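Local coordinates for protein taurocyamine kinase (Schistosoma mansoni, PDB 4WOD) that reversibly transfers a phosphate group between ATP and taurocyamine, a magnesium-dependent reaction of the ATP:guanido phosphotransferase family, at residues I207-N210 and F215-W218; F578-C583 and N611-S616. The protein carries 4 engineered substitutions. All coordinates share one frame; numbering follows the deposited sequence.

Contact 1. Residues I207-N210 and F215-W218; sequences IFIN and FLVW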
loop_
_atom_site.group_PDB
_atom_site.type_symbol
_atom_site.label_atom_id
_atom_site.label_comp_id
_atom_site.label_asym_id
_atom_site.label_seq_id
_atom_site.Cartn_x
_atom_site.Cartn_y
_atom_site.Cartn_z
ATOM N N ILE A 207 -34.489 -1.555 16.773
ATOM C CA ILE A 207 -34.165 -0.536 15.778
ATOM C C ILE A 207 -35.283 0.479 15.661
ATOM O O ILE A 207 -36.450 0.165 15.917
ATOM C CB ILE A 207 -33.901 -1.145 14.369
ATOM C CG1 ILE A 207 -35.170 -1.762 13.790
ATOM C CG2 ILE A 207 -32.822 -2.198 14.421
ATOM C CD1 ILE A 207 -35.031 -2.109 12.322
ATOM N N PHE A 208 -34.921 1.694 15.264
ATOM C CA PHE A 208 -35.891 2.764 15.071
ATOM C C PHE A 208 -35.709 3.355 13.673
ATOM O O PHE A 208 -34.577 3.618 13.251
ATOM C CB PHE A 208 -35.728 3.850 16.145
ATOM C CG PHE A 208 -36.666 5.026 15.970
ATOM C CD1 PHE A 208 -37.887 5.054 16.625
ATOM C CD2 PHE A 208 -36.332 6.090 15.133
ATOM C CE1 PHE A 208 -38.763 6.122 16.461
ATOM C CE2 PHE A 208 -37.200 7.166 14.969
ATOM C CZ PHE A 208 -38.413 7.184 15.631
ATOM N N ILE A 209 -36.822 3.551 12.963
ATOM C CA ILE A 209 -36.811 4.111 11.616
ATOM C C ILE A 209 -37.852 5.216 11.510
ATOM O O ILE A 209 -38.979 5.055 11.994
ATOM C CB ILE A 209 -37.121 3.051 10.531
ATOM C CG1 ILE A 209 -36.633 1.667 10.946
ATOM C CG2 ILE A 209 -36.565 3.470 9.149
ATOM C CD1 ILE A 209 -36.979 0.600 9.956
ATOM N N ASN A 210 -37.491 6.335 10.886
ATOM C CA ASN A 210 -38.474 7.391 10.679
ATOM C C ASN A 210 -39.304 7.098 9.431
ATOM O O ASN A 210 -38.995 6.182 8.662
ATOM C CB ASN A 210 -37.816 8.783 10.603
ATOM C CG ASN A 210 -36.949 8.995 9.349
ATOM O OD1 ASN A 210 -36.455 8.052 8.722
ATOM N ND2 ASN A 210 -36.729 10.260 9.016
ATOM N N PHE A 215 -33.465 7.975 8.317
ATOM C CA PHE A 215 -32.970 8.103 9.690
ATOM C C PHE A 215 -33.199 6.781 10.388
ATOM O O PHE A 215 -34.311 6.269 10.412
ATOM C CB PHE A 215 -33.674 9.234 10.439
ATOM C CG PHE A 215 -33.209 9.413 11.872
ATOM C CD1 PHE A 215 -32.026 10.089 12.151
ATOM C CD2 PHE A 215 -33.971 8.934 12.935
ATOM C CE1 PHE A 215 -31.594 10.265 13.469
ATOM C CE2 PHE A 215 -33.551 9.103 14.255
ATOM C CZ PHE A 215 -32.361 9.775 14.521
ATOM N N LEU A 216 -32.141 6.215 10.951
ATOM C CA LEU A 216 -32.194 4.845 11.453
ATOM C C LEU A 216 -31.413 4.743 12.760
ATOM O O LEU A 216 -30.298 5.303 12.862
ATOM C CB LEU A 216 -31.621 3.891 10.402
ATOM C CG LEU A 216 -31.291 2.458 10.823
ATOM C CD1 LEU A 216 -32.556 1.617 10.972
ATOM C CD2 LEU A 216 -30.321 1.801 9.849
ATOM N N VAL A 217 -31.980 4.080 13.770
ATOM C CA VAL A 217 -31.266 3.945 15.053
ATOM C C VAL A 217 -31.174 2.509 15.547
ATOM O O VAL A 217 -32.187 1.819 15.629
ATOM C CB VAL A 217 -31.918 4.788 16.177
ATOM C CG1 VAL A 217 -31.120 4.631 17.458
ATOM C CG2 VAL A 217 -31.980 6.266 15.793
ATOM N N TRP A 218 -29.957 2.071 15.880
ATOM C CA TRP A 218 -29.730 0.754 16.471
ATOM C C TRP A 218 -29.533 0.888 17.978
ATOM O O TRP A 218 -28.673 1.661 18.446
ATOM C CB TRP A 218 -28.509 0.079 15.837
ATOM C CG TRP A 218 -28.743 -0.406 14.439
ATOM C CD1 TRP A 218 -29.919 -0.374 13.743
ATOM C CD2 TRP A 218 -27.774 -1.009 13.559
ATOM N NE1 TRP A 218 -29.745 -0.920 12.495
ATOM C CE2 TRP A 218 -28.442 -1.314 12.355
ATOM C CE3 TRP A 218 -26.413 -1.316 13.677
ATOM C CZ2 TRP A 218 -27.790 -1.916 11.270
ATOM C CZ3 TRP A 218 -25.767 -1.918 12.599
ATOM C CH2 TRP A 218 -26.460 -2.211 11.413
#

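Contact 2. Residues F578-C583 and N611-S616; sequences FLVWVC and NAIGKS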
loop_
_atom_site.group_PDB
_atom_site.type_symbol
_atom_site.label_atom_id
_atom_site.label_comp_id
_atom_site.label_asym_id
_atom_site.label_seq_id
_atom_site.Cartn_x
_atom_site.Cartn_y
_atom_site.Cartn_z
ATOM N N PHE A 578 24.094 -18.818 -11.880
ATOM C CA PHE A 578 23.475 -18.178 -13.028
ATOM C C PHE A 578 21.978 -18.090 -12.741
ATOM O O PHE A 578 21.339 -19.097 -12.459
ATOM C CB PHE A 578 23.754 -18.960 -14.330
ATOM C CG PHE A 578 23.151 -18.318 -15.547
ATOM C CD1 PHE A 578 23.750 -17.209 -16.123
ATOM C CD2 PHE A 578 21.971 -18.808 -16.093
ATOM C CE1 PHE A 578 23.184 -16.594 -17.246
ATOM C CE2 PHE A 578 21.401 -18.200 -17.221
ATOM C CZ PHE A 578 22.004 -17.093 -17.782
ATOM N N LEU A 579 21.437 -16.875 -12.764
ATOM C CA LEU A 579 20.047 -16.656 -12.369
ATOM C C LEU A 579 19.407 -15.646 -13.307
ATOM O O LEU A 579 20.102 -14.799 -13.849
ATOM C CB LEU A 579 19.950 -16.140 -10.929
ATOM C CG LEU A 579 20.897 -16.737 -9.872
ATOM C CD1 LEU A 579 22.149 -15.884 -9.815
ATOM C CD2 LEU A 579 20.219 -16.827 -8.507
ATOM N N VAL A 580 18.090 -15.742 -13.480
ATOM C CA VAL A 580 17.348 -14.772 -14.279
ATOM C C VAL A 580 16.073 -14.394 -13.528
ATOM O O VAL A 580 15.310 -15.264 -13.125
ATOM C CB VAL A 580 16.971 -15.305 -15.687
ATOM C CG1 VAL A 580 16.358 -14.173 -16.534
ATOM C CG2 VAL A 580 18.195 -15.907 -16.413
ATOM N N TRP A 581 15.865 -13.100 -13.310
ATOM C CA TRP A 581 14.587 -12.629 -12.772
ATOM C C TRP A 581 13.691 -12.249 -13.944
ATOM O O TRP A 581 14.090 -11.454 -14.797
ATOM C CB TRP A 581 14.782 -11.419 -11.856
ATOM C CG TRP A 581 14.859 -11.719 -10.389
ATOM C CD1 TRP A 581 13.973 -11.324 -9.417
ATOM C CD2 TRP A 581 15.885 -12.465 -9.718
ATOM N NE1 TRP A 581 14.386 -11.789 -8.185
ATOM C CE2 TRP A 581 15.557 -12.487 -8.343
ATOM C CE3 TRP A 581 17.044 -13.121 -10.146
ATOM C CZ2 TRP A 581 16.352 -13.139 -7.395
ATOM C CZ3 TRP A 581 17.837 -13.762 -9.201
ATOM C CH2 TRP A 581 17.483 -13.771 -7.845
ATOM N N VAL A 582 12.476 -12.777 -13.972
ATOM C CA VAL A 582 11.594 -12.573 -15.116
ATOM C C VAL A 582 10.535 -11.522 -14.788
ATOM O O VAL A 582 9.777 -11.663 -13.823
ATOM C CB VAL A 582 10.933 -13.890 -15.549
ATOM C CG1 VAL A 582 9.982 -13.657 -16.711
ATOM C CG2 VAL A 582 12.008 -14.906 -15.951
ATOM N N CYS A 583 10.540 -10.448 -15.575
ATOM C CA CYS A 583 9.497 -9.431 -15.533
ATOM C C CYS A 583 9.351 -8.689 -14.197
ATOM O O CYS A 583 8.222 -8.459 -13.727
ATOM C CB CYS A 583 8.147 -10.055 -15.898
ATOM S SG CYS A 583 6.934 -8.824 -16.428
ATOM N N ASN A 611 23.830 -14.881 -24.686
ATOM C CA ASN A 611 23.790 -15.389 -26.044
ATOM C C ASN A 611 22.801 -16.546 -26.211
ATOM O O ASN A 611 22.070 -16.586 -27.186
ATOM C CB ASN A 611 25.192 -15.809 -26.493
ATOM C CG ASN A 611 26.092 -14.612 -26.752
ATOM O OD1 ASN A 611 25.609 -13.497 -26.987
ATOM N ND2 ASN A 611 27.401 -14.828 -26.700
ATOM N N ALA A 612 22.779 -17.476 -25.255
ATOM C CA ALA A 612 21.886 -18.633 -25.330
ATOM C C ALA A 612 20.405 -18.212 -25.279
ATOM O O ALA A 612 19.579 -18.692 -26.046
ATOM C CB ALA A 612 22.201 -19.617 -24.198
ATOM N N ILE A 613 20.087 -17.315 -24.359
ATOM C CA ILE A 613 18.749 -16.793 -24.256
ATOM C C ILE A 613 18.360 -16.065 -25.549
ATOM O O ILE A 613 17.218 -16.207 -26.033
ATOM C CB ILE A 613 18.626 -15.874 -23.030
ATOM C CG1 ILE A 613 18.849 -16.703 -21.757
ATOM C CG2 ILE A 613 17.249 -15.184 -23.001
ATOM C CD1 ILE A 613 18.855 -15.909 -20.483
ATOM N N GLY A 614 19.319 -15.336 -26.116
ATOM C CA GLY A 614 19.131 -14.509 -27.305
ATOM C C GLY A 614 18.818 -15.278 -28.578
ATOM O O GLY A 614 18.236 -14.736 -29.527
ATOM N N LYS A 615 19.171 -16.559 -28.595
ATOM C CA LYS A 615 18.733 -17.440 -29.674
ATOM C C LYS A 615 17.211 -17.478 -29.853
ATOM O O LYS A 615 16.737 -17.653 -30.975
ATOM C CB LYS A 615 19.248 -18.868 -29.443
ATOM C CG LYS A 615 20.762 -18.970 -29.384
ATOM C CD LYS A 615 21.362 -18.594 -30.713
ATOM C CE LYS A 615 22.677 -19.309 -30.932
ATOM N NZ LYS A 615 23.818 -18.457 -30.541
ATOM N N SER A 616 16.447 -17.286 -28.775
ATOM C CA SER A 616 14.994 -17.517 -28.836
ATOM C C SER A 616 14.159 -16.236 -28.927
ATOM O O SER A 616 12.922 -16.293 -29.020
ATOM C CB SER A 616 14.527 -18.321 -27.618
ATOM O OG SER A 616 15.124 -19.619 -27.593
#

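Contact 1. Residues I207-N210 and F215-W218
F208 and V217 face each other as the hydrogen-bonded pair of an antiparallel beta hairpin, each backbone N-H answering the other's carbonyl: F208 N reaches V217 O at 2.8 Å, and V217 N reaches F208 O at 2.7 Å. On the same sheet face, F208 CB rests against V217 CB at 3.9 Å. A first torsion of 177° sets F208 CG opposite its own amide nitrogen, and the matching 180° of F215 does the same, bringing the two rings together. They meet CE2 to CE2 at 4.2 Å, the F208 atom arriving at the edge of the F215 ring, near its plane, while V217 CG2 also lies against the F208 ring at an oblique angle.

I207, I209, L216 and W218 occupy the other face. I207 and W218 run alongside one another, and the CG2 branch of I207 sits 3.5 Å from the indole CD1 of W218. The neighbouring non-hydrogen-bonded pair is looser, I209 CG1 touching L216 CD1 at 4.1 Å.

Toward the turn, N210 N donates to F215 O at 3.2 Å. Its side chain folds back as well: OD1 accepts a weak bond from F215 N at 3.0 Å, bent to 125° at the hydrogen, while ND2 is anchored by N214 OD1 and E159 O.

The hairpin fits between strands 162-166 and 225-232 of the eight-stranded antiparallel sheet. Helix 139-154 covers the F208 and V217 face through L153, whereas the loop residues F183, L184 and F185 pack on the isoleucine face, where W218 NE1 donates to F183 O.

Contact 2. Residues F578-C583 and N611-S616
The F578 ring meets I613 at its edge: CD1 of the isoleucine lies near the ring plane, 4.3 Å from F578 CZ. F578 also packs edge-to-face with the ring of H523. On the opposite side of the strand, the indole of W581 forms a cation-pi pair with R589, a residue predicted to bind ATP, and meets the ring of F548.

Beside F578 CZ, the same I613 methyl meets V580 CG2 at 4.1 Å, the two aliphatic side chains reaching toward each other tip to tip. I613 gets this far because its longer branch is extended, CG1 anti to the carbonyl carbon and CD1 continuing outward (chi2 176°). One methyl thus bridges two residues that project from the same face of the strand. The contact is small, 75 Å² in all, and wholly apolar; the backbones stay well apart, with 10.3 Å between V580 CA and I613 CA.

This is helix-on-sheet packing near the C-terminal end of helix 599-614. I613 also touches M588 of strand 588-595 and L516 of helix 502-517, while F571 of the adjoining strand 569-573 lies against both F578 and V580.

In the fold
The two contacts illustrate how a duplicated enzyme uses one fold twice. Contact 1 belongs to the first catalytic domain and contact 2 to the second; their centres are 65 Å apart, on opposite sides of the chain's centre, and they do not touch. Strands 215-219 and 578-582 hold the same place in their respective eight-stranded sheets, third in the order across. Both contacts lie close to predicted ATP-binding arginines: the side chain of W218 is about 4 Å from that of R226, and the side chain of V580 about 6 Å from that of R589. The side chain of W218 is also about 9 Å from the arginine bound in the first domain.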